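Local coordinates for protein alcohol dehydrogenase, zinc-containing (Thermotoga maritima, PDB 1VJ0) that is probably an oxidoreductase of the zinc-containing alcohol dehydrogenase family, with two zinc ions bound in each subunit, at residues V200-G205 / S278-E283; N231-A236 / D242-R247. One frame throughout, in Å; residues are numbered along the deposited sequence.

Contact 1 of 2, residues V200-G205 / S278-E283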
# COMPACT_ATOMS: atom_id res chain seq x y z
N VAL A 200 -1.59 13.89 16.39
CA VAL A 200 -1.12 15.14 16.97
C VAL A 200 -0.79 16.10 15.85
O VAL A 200 -0.08 15.77 14.89
CB VAL A 200 0.10 14.93 17.89
CG1 VAL A 200 0.68 16.28 18.38
CG2 VAL A 200 -0.25 14.04 19.07
N ILE A 201 -1.33 17.31 15.96
CA ILE A 201 -1.02 18.38 15.04
C ILE A 201 -0.24 19.46 15.73
O ILE A 201 -0.66 19.96 16.78
CB ILE A 201 -2.31 18.94 14.47
CG1 ILE A 201 -3.00 17.85 13.64
CG2 ILE A 201 -2.01 20.19 13.61
CD1 ILE A 201 -4.45 18.12 13.38
N GLN A 202 0.89 19.83 15.13
CA GLN A 202 1.74 20.92 15.66
C GLN A 202 1.46 22.15 14.83
O GLN A 202 1.77 22.15 13.62
CB GLN A 202 3.23 20.58 15.56
CG GLN A 202 3.64 19.29 16.23
CD GLN A 202 5.07 18.93 15.96
OE1 GLN A 202 5.42 18.50 14.85
NE2 GLN A 202 5.95 19.16 16.96
N GLY A 203 0.90 23.18 15.44
CA GLY A 203 0.57 24.41 14.74
C GLY A 203 -0.93 24.53 14.58
O GLY A 203 -1.61 23.51 14.48
N ALA A 204 -1.44 25.76 14.69
CA ALA A 204 -2.88 26.03 14.62
C ALA A 204 -3.18 27.23 13.74
O ALA A 204 -4.02 28.08 14.07
CB ALA A 204 -3.41 26.25 16.02
N GLY A 205 -2.38 27.35 12.69
CA GLY A 205 -2.68 28.19 11.52
C GLY A 205 -3.59 27.42 10.59
O GLY A 205 -4.02 26.34 10.90
N SER A 278 11.45 24.35 11.87
CA SER A 278 12.15 23.07 11.82
C SER A 278 12.31 22.47 13.23
O SER A 278 12.31 21.26 13.38
CB SER A 278 13.51 23.22 11.14
OG SER A 278 13.41 23.67 9.78
N ARG A 279 12.41 23.33 14.25
CA ARG A 279 12.61 22.88 15.61
C ARG A 279 11.43 22.08 16.15
O ARG A 279 11.59 21.40 17.15
CB ARG A 279 12.89 24.03 16.53
CG ARG A 279 14.22 24.69 16.20
CD ARG A 279 14.48 25.93 16.95
NE ARG A 279 13.57 26.97 16.53
CZ ARG A 279 13.51 28.17 17.10
NH1 ARG A 279 14.32 28.48 18.11
NH2 ARG A 279 12.64 29.08 16.66
N ALA A 280 10.27 22.17 15.52
CA ALA A 280 9.12 21.34 15.91
C ALA A 280 9.46 19.84 15.93
O ALA A 280 8.87 19.10 16.68
CB ALA A 280 7.94 21.60 14.98
N LEU A 281 10.36 19.38 15.05
CA LEU A 281 10.71 17.97 14.99
C LEU A 281 11.35 17.51 16.27
O LEU A 281 11.32 16.32 16.58
CB LEU A 281 11.66 17.65 13.80
CG LEU A 281 10.94 17.34 12.49
CD1 LEU A 281 10.05 18.49 12.05
CD2 LEU A 281 12.00 17.01 11.46
N LEU A 282 12.00 18.42 16.99
CA LEU A 282 12.64 18.04 18.25
C LEU A 282 11.60 17.56 19.27
O LEU A 282 11.84 16.58 19.96
CB LEU A 282 13.48 19.18 18.86
CG LEU A 282 14.53 19.87 17.96
CD1 LEU A 282 15.43 20.74 18.76
CD2 LEU A 282 15.34 18.91 17.16
N GLU A 283 10.46 18.23 19.35
CA GLU A 283 9.37 17.73 20.22
C GLU A 283 8.52 16.59 19.62
O GLU A 283 8.28 15.58 20.26
CB GLU A 283 8.47 18.89 20.63
CG GLU A 283 7.16 18.38 21.16
CD GLU A 283 6.32 19.42 21.85
OE1 GLU A 283 6.42 20.63 21.50
OE2 GLU A 283 5.54 18.99 22.74
O HOH W 1 5.11 20.45 19.24

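Contact 2 of 2, residues N231-A236 / D242-R247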
# COMPACT_ATOMS: atom_id res chain seq x y z
N ASN A 231 -6.26 31.74 21.42
CA ASN A 231 -7.36 31.95 20.47
C ASN A 231 -7.41 30.86 19.42
O ASN A 231 -8.47 30.34 19.07
CB ASN A 231 -7.19 33.29 19.74
CG ASN A 231 -7.51 34.47 20.59
OD1 ASN A 231 -7.27 35.61 20.17
ND2 ASN A 231 -8.10 34.25 21.79
N ARG A 232 -6.26 30.46 18.91
CA ARG A 232 -6.26 29.48 17.87
C ARG A 232 -6.49 28.10 18.38
O ARG A 232 -7.00 27.24 17.66
CB ARG A 232 -4.94 29.51 17.13
CG ARG A 232 -4.70 30.83 16.42
CD ARG A 232 -3.41 30.81 15.70
NE ARG A 232 -3.26 32.00 14.88
CZ ARG A 232 -2.47 32.06 13.84
NH1 ARG A 232 -1.79 30.98 13.49
NH2 ARG A 232 -2.36 33.20 13.15
N LEU A 233 -6.11 27.88 19.64
CA LEU A 233 -6.33 26.59 20.29
C LEU A 233 -7.81 26.44 20.60
O LEU A 233 -8.33 25.38 20.43
CB LEU A 233 -5.45 26.40 21.53
CG LEU A 233 -3.97 26.19 21.17
CD1 LEU A 233 -3.06 26.15 22.45
CD2 LEU A 233 -3.72 24.98 20.30
N LYS A 234 -8.46 27.51 21.01
CA LYS A 234 -9.91 27.52 21.19
C LYS A 234 -10.61 27.20 19.86
O LYS A 234 -11.47 26.36 19.80
CB LYS A 234 -10.35 28.86 21.74
CG LYS A 234 -11.75 28.90 22.17
CD LYS A 234 -12.05 30.18 22.97
N LEU A 235 -10.14 27.79 18.77
CA LEU A 235 -10.70 27.50 17.47
C LEU A 235 -10.50 26.03 17.12
O LEU A 235 -11.43 25.40 16.68
CB LEU A 235 -10.07 28.40 16.41
CG LEU A 235 -10.56 28.26 14.99
CD1 LEU A 235 -12.07 28.46 14.93
CD2 LEU A 235 -9.88 29.33 14.16
N ALA A 236 -9.32 25.47 17.39
CA ALA A 236 -9.06 24.07 17.09
C ALA A 236 -10.05 23.17 17.82
O ALA A 236 -10.56 22.25 17.21
CB ALA A 236 -7.65 23.68 17.46
N ASP A 242 -9.86 17.13 20.24
CA ASP A 242 -10.23 16.59 21.55
C ASP A 242 -9.42 17.22 22.70
O ASP A 242 -9.87 17.24 23.83
CB ASP A 242 -9.96 15.07 21.58
CG ASP A 242 -10.80 14.31 20.57
OD1 ASP A 242 -12.03 14.27 20.77
OD2 ASP A 242 -10.33 13.71 19.60
N LEU A 243 -8.21 17.66 22.40
CA LEU A 243 -7.32 18.24 23.39
C LEU A 243 -6.45 19.22 22.71
O LEU A 243 -6.02 19.00 21.56
CB LEU A 243 -6.42 17.15 23.98
CG LEU A 243 -5.39 17.55 25.03
CD1 LEU A 243 -6.06 18.06 26.28
CD2 LEU A 243 -4.46 16.39 25.37
N THR A 244 -6.19 20.32 23.38
CA THR A 244 -5.14 21.29 22.97
C THR A 244 -4.12 21.45 24.07
O THR A 244 -4.43 21.29 25.23
CB THR A 244 -5.69 22.67 22.52
OG1 THR A 244 -6.39 23.35 23.57
CG2 THR A 244 -6.73 22.49 21.45
N LEU A 245 -2.88 21.67 23.68
CA LEU A 245 -1.82 21.95 24.62
C LEU A 245 -1.06 23.19 24.18
O LEU A 245 -0.49 23.24 23.07
CB LEU A 245 -0.88 20.77 24.66
CG LEU A 245 -1.49 19.43 25.08
CD1 LEU A 245 -0.68 18.27 24.57
CD2 LEU A 245 -1.62 19.36 26.59
N ASN A 246 -1.06 24.19 25.05
CA ASN A 246 -0.34 25.41 24.83
C ASN A 246 1.15 25.28 25.18
O ASN A 246 1.53 25.19 26.37
CB ASN A 246 -0.97 26.50 25.67
CG ASN A 246 -0.46 27.85 25.32
OD1 ASN A 246 0.73 28.01 25.06
ND2 ASN A 246 -1.34 28.89 25.43
N ARG A 247 1.99 25.27 24.15
CA ARG A 247 3.43 25.05 24.37
C ARG A 247 4.14 26.19 25.07
O ARG A 247 5.19 25.99 25.66
CB ARG A 247 4.11 24.60 23.06
CG ARG A 247 4.21 25.67 22.07
CD ARG A 247 5.16 25.35 20.90
NE ARG A 247 5.26 26.62 20.20
CZ ARG A 247 6.11 27.57 20.52
NH1 ARG A 247 7.03 27.40 21.48
NH2 ARG A 247 6.07 28.71 19.84

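Contact 1 of 2, residues V200-G205 / S278-E283
The side-chain amide of Gln-202 reaches across to the first turn of helix 280-287 and carries nearly the whole contact with Ala-280 and Glu-283. Along 200-205, Val-200 and Ile-201 set the strand inside the parallel sheet: Val-200 bonds through its backbone to Phe-270 and Leu-272, Ile-201 to Ile-224 and Ile-226. Gln-202 closes the strand. Its CG lies anti to the carbonyl carbon (chi1 -56°) and the chain runs extended beyond it, which carries the amide out to the helix. There NE2 donates to Ala-280 O at 2.9 Å, with a nearly straight N-H...O angle of 166°. The oxygen lies close to the amide plane of Gln-202, whereas the donor sits 38° above the carbonyl plane of Ala-280. The methyl CB of Ala-280 packs 3.7 Å from the same NE2. A water 2.8 Å from NE2 accepts from it and donates weakly to Glu-283 OE1, while Glu-283 OE2 forms a salt bridge with Arg-255. The other end of the amide is held too, because OE1 is hydrogen-bonded to Tyr-294 OH. Past the strand, Gly-203 has a positive phi at which a side chain would jam against the preceding carbonyl oxygen, and Gly-205 is the N-cap of helix 206-217. With Gly-208 the two glycines match a GxGxxG pattern, consistent with the dinucleotide-binding turn of a Rossmann fold.

Chemically, the buried amide is used at both ends, and these bonds fix which way round it is turned. Ala-280 O also receives a weak bond from Glu-283 N, so one carbonyl of the helix takes both a backbone N-H and the glutamine amide.

Contact 2 of 2, residues N231-A236 / D242-R247
Leu-233 lies against Thr-244 where helix 230-238 packs on the edge strand 243-246, the last step of the beta-alpha-beta unit 222-227, 230-238, 243-246 in the Rossmann-type domain. The short axes approach to 8.5 Å and run nearly antiparallel (169°), as expected for a helix returning the chain between parallel strands.

Apolar contact does the work; no hydrogen bond crosses. With CG anti to its carbonyl carbon (chi1 -71°), Leu-233 spreads its branches along the strand: CD2 rests 3.8 Å from Thr-244 CB, while CD1 reaches further on, 3.7 Å from Asn-246 CA and 3.9 Å from Leu-245 O. The same leucine also touches Val-225 and Ala-227 of the neighbouring strand 222-227. An alanine at Leu-233 would lose both methyl branches and would probably leave a gap over Thr-244 and the Asn-246 backbone.

Two polar atoms find partners close by along the chain: Thr-244 OG1 is hydrogen-bonded to Glu-237 OE2, one residue beyond the helix segment, and Asn-246 OD1 accepts from Arg-248 N.

The threonine methyl adds two further contacts: CG2 comes within 4.3 Å of Ala-236 CB and 3.5 Å of the backbone O of Leu-233.

Overall arrangement
After the N-terminal strands and helix 170-188 the chain enters the Rossmann-type sheet with strand 198-202 and the glycine turn, half of contact 1. It continues through helix 206-217 and strand 222-227 into helix 230-238, where contact 2 begins and is closed only five residues later by strand 243-246. Helix 252-262 and strand 268-273 follow before helix 280-287 completes contact 1, a loop of 72 residues that contains contact 2 entirely. Both contacts join helices to one parallel sheet, but on opposite faces: contact 1 at a central strand, contact 2 at an edge strand. Their centres are 13 Å apart, and Ala-204 O meets Arg-232 CD at 3.2 Å.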